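Local structure of ribosomal-protein-alanine acetyltransferase (Escherichia coli O157:H7, 5ISV) at residues Ala55-Phe67 / Leu88-Leu102. The protein probably acetylates the N-terminal alanine of ribosomal protein bS18, using acetyl-CoA as the acetyl donor. Numbering follows the deposited sequence.
Sequences AITQVVLDEATLF and LIDELEKRGVATLWL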
loop_
_atom_site.group_PDB
_atom_site.type_symbol
_atom_site.label_atom_id
_atom_site.label_comp_id
_atom_site.label_asym_id
_atom_site.label_seq_id
_atom_site.Cartn_x
_atom_site.Cartn_y
_atom_site.Cartn_z
ATOM N N ALA A 55 -0.579 -2.512 5.536
ATOM C CA ALA A 55 -0.128 -1.593 4.447
ATOM C C ALA A 55 0.933 -0.685 5.035
ATOM O O ALA A 55 0.747 -0.031 6.031
ATOM C CB ALA A 55 -1.285 -0.794 3.930
ATOM N N ILE A 56 2.056 -0.598 4.307
ATOM C CA ILE A 56 3.242 0.196 4.728
ATOM C C ILE A 56 3.362 1.355 3.727
ATOM O O ILE A 56 3.566 1.119 2.525
ATOM C CB ILE A 56 4.483 -0.675 4.664
ATOM C CG1 ILE A 56 4.401 -1.988 5.389
ATOM C CG2 ILE A 56 5.738 0.111 5.107
ATOM C CD1 ILE A 56 4.162 -1.857 6.852
ATOM N N THR A 57 3.285 2.579 4.250
ATOM C CA THR A 57 3.263 3.768 3.390
ATOM C C THR A 57 4.174 4.828 3.965
ATOM O O THR A 57 4.093 5.136 5.143
ATOM C CB THR A 57 1.837 4.352 3.288
ATOM O OG1 THR A 57 0.953 3.356 2.774
ATOM C CG2 THR A 57 1.750 5.590 2.368
ATOM N N GLN A 58 5.077 5.396 3.103
ATOM C CA GLN A 58 5.922 6.485 3.535
ATOM C C GLN A 58 5.268 7.756 3.020
ATOM O O GLN A 58 4.846 7.787 1.858
ATOM C CB GLN A 58 7.330 6.304 2.874
ATOM C CG GLN A 58 8.465 7.076 3.475
ATOM C CD GLN A 58 9.698 6.906 2.582
ATOM O OE1 GLN A 58 10.505 5.995 2.756
ATOM N NE2 GLN A 58 9.685 7.618 1.513
ATOM N N VAL A 59 5.189 8.788 3.847
ATOM C CA VAL A 59 4.690 10.096 3.446
ATOM C C VAL A 59 5.836 11.100 3.549
ATOM O O VAL A 59 6.374 11.306 4.633
ATOM C CB VAL A 59 3.514 10.570 4.340
ATOM C CG1 VAL A 59 2.976 11.904 3.841
ATOM C CG2 VAL A 59 2.385 9.531 4.362
ATOM N N VAL A 60 6.207 11.667 2.400
ATOM C CA VAL A 60 7.292 12.667 2.299
ATOM C C VAL A 60 6.668 13.952 1.773
ATOM O O VAL A 60 6.138 13.980 0.656
ATOM C CB VAL A 60 8.387 12.165 1.340
ATOM C CG1 VAL A 60 9.473 13.186 1.290
ATOM C CG2 VAL A 60 8.966 10.831 1.783
ATOM N N LEU A 61 6.667 14.996 2.594
ATOM C CA LEU A 61 5.902 16.231 2.304
ATOM C C LEU A 61 4.411 15.887 2.017
ATOM O O LEU A 61 3.797 15.214 2.821
ATOM C CB LEU A 61 6.586 17.041 1.175
ATOM C CG LEU A 61 8.069 17.313 1.425
ATOM C CD1 LEU A 61 8.649 18.033 0.220
ATOM C CD2 LEU A 61 8.256 18.173 2.668
ATOM N N ASP A 62 3.842 16.273 0.871
ATOM C CA ASP A 62 2.450 15.993 0.507
ATOM C C ASP A 62 2.327 14.828 -0.497
ATOM O O ASP A 62 1.329 14.744 -1.220
ATOM C CB ASP A 62 1.782 17.246 -0.084
ATOM C CG ASP A 62 2.446 17.725 -1.366
ATOM O OD1 ASP A 62 3.538 17.227 -1.692
ATOM O OD2 ASP A 62 1.838 18.566 -2.044
ATOM N N GLU A 63 3.303 13.930 -0.519
ATOM C CA GLU A 63 3.293 12.763 -1.387
ATOM C C GLU A 63 3.516 11.482 -0.617
ATOM O O GLU A 63 4.475 11.340 0.122
ATOM C CB GLU A 63 4.367 12.920 -2.452
ATOM C CG GLU A 63 4.144 14.144 -3.338
ATOM C CD GLU A 63 5.299 14.446 -4.257
ATOM O OE1 GLU A 63 6.437 13.940 -4.055
ATOM O OE2 GLU A 63 5.047 15.228 -5.173
ATOM N N ALA A 64 2.646 10.518 -0.874
ATOM C CA ALA A 64 2.712 9.243 -0.182
ATOM C C ALA A 64 3.082 8.139 -1.152
ATOM O O ALA A 64 2.703 8.180 -2.318
ATOM C CB ALA A 64 1.371 8.936 0.481
ATOM N N THR A 65 3.872 7.172 -0.695
ATOM C CA THR A 65 4.256 6.043 -1.486
ATOM C C THR A 65 3.971 4.756 -0.700
ATOM O O THR A 65 4.494 4.573 0.396
ATOM C CB THR A 65 5.747 6.115 -1.847
ATOM O OG1 THR A 65 5.960 7.295 -2.633
ATOM C CG2 THR A 65 6.161 4.939 -2.655
ATOM N N LEU A 66 3.219 3.855 -1.335
ATOM C CA LEU A 66 2.915 2.538 -0.759
ATOM C C LEU A 66 4.136 1.637 -1.009
ATOM O O LEU A 66 4.480 1.341 -2.178
ATOM C CB LEU A 66 1.665 1.949 -1.412
ATOM C CG LEU A 66 1.182 0.607 -0.863
ATOM C CD1 LEU A 66 0.634 0.725 0.548
ATOM C CD2 LEU A 66 0.158 0.034 -1.841
ATOM N N PHE A 67 4.838 1.252 0.045
ATOM C CA PHE A 67 6.005 0.390 -0.042
ATOM C C PHE A 67 5.600 -1.092 -0.096
ATOM O O PHE A 67 6.335 -1.895 -0.668
ATOM C CB PHE A 67 7.013 0.668 1.081
ATOM C CG PHE A 67 8.049 1.712 0.699
ATOM C CD1 PHE A 67 7.689 3.052 0.565
ATOM C CD2 PHE A 67 9.343 1.332 0.416
ATOM C CE1 PHE A 67 8.611 4.019 0.151
ATOM C CE2 PHE A 67 10.292 2.291 0.055
ATOM C CZ PHE A 67 9.923 3.626 -0.059
ATOM N N LEU A 88 -6.539 4.116 4.189
ATOM C CA LEU A 88 -5.310 4.876 3.887
ATOM C C LEU A 88 -5.596 6.124 3.061
ATOM O O LEU A 88 -5.191 7.215 3.437
ATOM C CB LEU A 88 -4.320 3.944 3.209
ATOM C CG LEU A 88 -3.073 4.633 2.640
ATOM C CD1 LEU A 88 -2.268 5.263 3.783
ATOM C CD2 LEU A 88 -2.263 3.614 1.871
ATOM N N ILE A 89 -6.326 5.944 1.985
ATOM C CA ILE A 89 -6.681 7.044 1.090
ATOM C C ILE A 89 -7.443 8.139 1.841
ATOM O O ILE A 89 -7.123 9.334 1.725
ATOM C CB ILE A 89 -7.414 6.566 -0.157
ATOM C CG1 ILE A 89 -6.488 5.670 -1.020
ATOM C CG2 ILE A 89 -8.027 7.747 -0.933
ATOM C CD1 ILE A 89 -7.128 4.797 -2.078
ATOM N N ASP A 90 -8.456 7.728 2.626
ATOM C CA ASP A 90 -9.193 8.679 3.421
ATOM C C ASP A 90 -8.324 9.481 4.417
ATOM O O ASP A 90 -8.466 10.706 4.545
ATOM C CB ASP A 90 -10.377 8.010 4.155
ATOM C CG ASP A 90 -11.437 9.005 4.495
ATOM O OD1 ASP A 90 -11.940 9.654 3.550
ATOM O OD2 ASP A 90 -11.737 9.175 5.691
ATOM N N GLU A 91 -7.440 8.781 5.121
ATOM C CA GLU A 91 -6.551 9.432 6.059
ATOM C C GLU A 91 -5.596 10.391 5.332
ATOM O O GLU A 91 -5.399 11.521 5.771
ATOM C CB GLU A 91 -5.733 8.414 6.830
ATOM C CG GLU A 91 -4.915 9.070 7.919
ATOM C CD GLU A 91 -5.729 9.998 8.809
ATOM O OE1 GLU A 91 -6.788 9.576 9.345
ATOM O OE2 GLU A 91 -5.287 11.149 8.992
ATOM N N LEU A 92 -5.042 9.954 4.209
ATOM C CA LEU A 92 -4.200 10.850 3.409
ATOM C C LEU A 92 -4.944 12.093 2.923
ATOM O O LEU A 92 -4.419 13.199 3.017
ATOM C CB LEU A 92 -3.580 10.104 2.259
ATOM C CG LEU A 92 -2.628 8.964 2.536
ATOM C CD1 LEU A 92 -2.351 8.195 1.274
ATOM C CD2 LEU A 92 -1.337 9.399 3.212
ATOM N N GLU A 93 -6.205 11.925 2.510
ATOM C CA GLU A 93 -7.021 13.043 2.083
ATOM C C GLU A 93 -7.243 14.023 3.246
ATOM O O GLU A 93 -7.149 15.232 3.091
ATOM C CB GLU A 93 -8.349 12.541 1.485
ATOM C CG GLU A 93 -9.090 13.562 0.632
ATOM C CD GLU A 93 -9.964 14.515 1.406
ATOM O OE1 GLU A 93 -10.156 14.337 2.631
ATOM O OE2 GLU A 93 -10.470 15.460 0.792
ATOM N N LYS A 94 -7.565 13.501 4.440
ATOM C CA LYS A 94 -7.706 14.373 5.609
ATOM C C LYS A 94 -6.473 15.232 5.899
ATOM O O LYS A 94 -6.585 16.350 6.385
ATOM C CB LYS A 94 -8.063 13.543 6.862
ATOM C CG LYS A 94 -9.502 13.041 6.845
ATOM C CD LYS A 94 -9.955 12.407 8.158
ATOM C CE LYS A 94 -10.007 10.898 8.076
ATOM N NZ LYS A 94 -10.505 10.312 9.355
ATOM N N ARG A 95 -5.301 14.682 5.594
ATOM C CA ARG A 95 -4.007 15.339 5.821
ATOM C C ARG A 95 -3.572 16.242 4.666
ATOM O O ARG A 95 -2.500 16.868 4.733
ATOM C CB ARG A 95 -2.938 14.277 6.080
ATOM C CG ARG A 95 -3.066 13.601 7.427
ATOM C CD ARG A 95 -2.215 12.341 7.488
ATOM N NE ARG A 95 -2.429 11.675 8.781
ATOM C CZ ARG A 95 -1.494 11.399 9.677
ATOM N NH1 ARG A 95 -0.208 11.692 9.461
ATOM N NH2 ARG A 95 -1.859 10.829 10.823
ATOM N N GLY A 96 -4.377 16.313 3.608
ATOM C CA GLY A 96 -4.073 17.180 2.477
ATOM C C GLY A 96 -3.019 16.618 1.550
ATOM O O GLY A 96 -2.484 17.340 0.715
ATOM N N VAL A 97 -2.750 15.320 1.621
ATOM C CA VAL A 97 -1.739 14.703 0.754
ATOM C C VAL A 97 -2.224 14.744 -0.689
ATOM O O VAL A 97 -3.405 14.508 -0.973
ATOM C CB VAL A 97 -1.472 13.253 1.219
ATOM C CG1 VAL A 97 -0.736 12.414 0.201
ATOM C CG2 VAL A 97 -0.742 13.263 2.560
ATOM N N ALA A 98 -1.332 15.126 -1.596
ATOM C CA ALA A 98 -1.700 15.340 -2.995
ATOM C C ALA A 98 -1.825 14.085 -3.830
ATOM O O ALA A 98 -2.727 13.990 -4.669
ATOM C CB ALA A 98 -0.701 16.269 -3.637
ATOM N N THR A 99 -0.895 13.146 -3.658
ATOM C CA THR A 99 -0.884 11.916 -4.450
ATOM C C THR A 99 -0.463 10.752 -3.598
ATOM O O THR A 99 0.193 10.946 -2.557
ATOM C CB THR A 99 0.099 12.007 -5.641
ATOM O OG1 THR A 99 1.400 12.328 -5.130
ATOM C CG2 THR A 99 -0.334 13.059 -6.653
ATOM N N LEU A 100 -0.915 9.566 -4.027
ATOM C CA LEU A 100 -0.430 8.282 -3.527
ATOM C C LEU A 100 0.125 7.492 -4.733
ATOM O O LEU A 100 -0.563 7.295 -5.720
ATOM C CB LEU A 100 -1.561 7.511 -2.832
ATOM C CG LEU A 100 -1.283 6.065 -2.451
ATOM C CD1 LEU A 100 -0.154 5.966 -1.413
ATOM C CD2 LEU A 100 -2.546 5.449 -1.836
ATOM N N TRP A 101 1.324 6.970 -4.575
ATOM C CA TRP A 101 2.037 6.191 -5.597
ATOM C C TRP A 101 2.234 4.754 -5.132
ATOM O O TRP A 101 2.409 4.498 -3.946
ATOM C CB TRP A 101 3.464 6.787 -5.788
ATOM C CG TRP A 101 3.468 8.159 -6.252
ATOM C CD1 TRP A 101 3.311 9.296 -5.500
ATOM C CD2 TRP A 101 3.600 8.583 -7.607
ATOM N NE1 TRP A 101 3.321 10.395 -6.314
ATOM C CE2 TRP A 101 3.482 9.981 -7.615
ATOM C CE3 TRP A 101 3.777 7.913 -8.824
ATOM C CZ2 TRP A 101 3.608 10.735 -8.791
ATOM C CZ3 TRP A 101 3.886 8.678 -10.012
ATOM C CH2 TRP A 101 3.787 10.055 -9.982
ATOM N N LEU A 102 2.253 3.839 -6.069
ATOM C CA LEU A 102 2.616 2.436 -5.782
ATOM C C LEU A 102 3.247 1.804 -6.991
ATOM O O LEU A 102 3.207 2.370 -8.093
ATOM C CB LEU A 102 1.388 1.586 -5.332
ATOM C CG LEU A 102 0.235 1.445 -6.322
ATOM C CD1 LEU A 102 0.453 0.383 -7.402
ATOM C CD2 LEU A 102 -1.054 1.095 -5.562
#
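Ala-64 and Leu-100, Thr-65 and Trp-101 pair as neighbours on adjacent parallel strands, and they illustrate how a helical crossover sets two parallel strands side by side. Ala-64 is hydrogen-bonded through both its backbone N and its backbone O: N donates to Thr-99 O at 3.0 Å, and O accepts a hydrogen bond from Trp-101 N at 2.9 Å. Leu-66 N then hydrogen-bonds to Trp-101 O almost head-on, with an N-H...O angle of 172°. Ahead of this ladder, Ala-98 N hydrogen-bonds to Asp-62 O at 2.7 Å, tying the turn between strands 50-60 and 63-71 to the loop after the helix.

Trp-101 can be followed outward. Its CB lies 3.8 Å from Ala-64 O and also passes Thr-65 OG1. With CG anti to the carbonyl carbon (chi1 -62°), the indole presents its edge to that same oxygen, CD1 being 3.4 Å from Ala-64 O. Farther out, NE1 makes a weak hydrogen bond to Thr-99 OG1, two residues back on its own strand. The side chain also touches Ile-141 and Ala-143 of strand 136-145.

On the opposite face, beneath helix 80-94, which also covers part of strand 50-60, contacts are largely apolar. Ala-64 CB sits among Leu-92, Val-97 and Leu-100, 3.9 Å from Leu-92 CD2, which equally meets Val-59 CG2. Nearby, Leu-88 CD2 packs against Thr-57 OG1 and Leu-66 CD1. A Schellman motif at Gly-96 ends the helix. Strand 63-71, helix 80-94 and strand 99-105 thus form a beta-alpha-beta crossover of the GNAT fold, whose first strand carries, at its C-terminal end, the predicted acetyl-CoA-binding residues Ile-69 to Val-71.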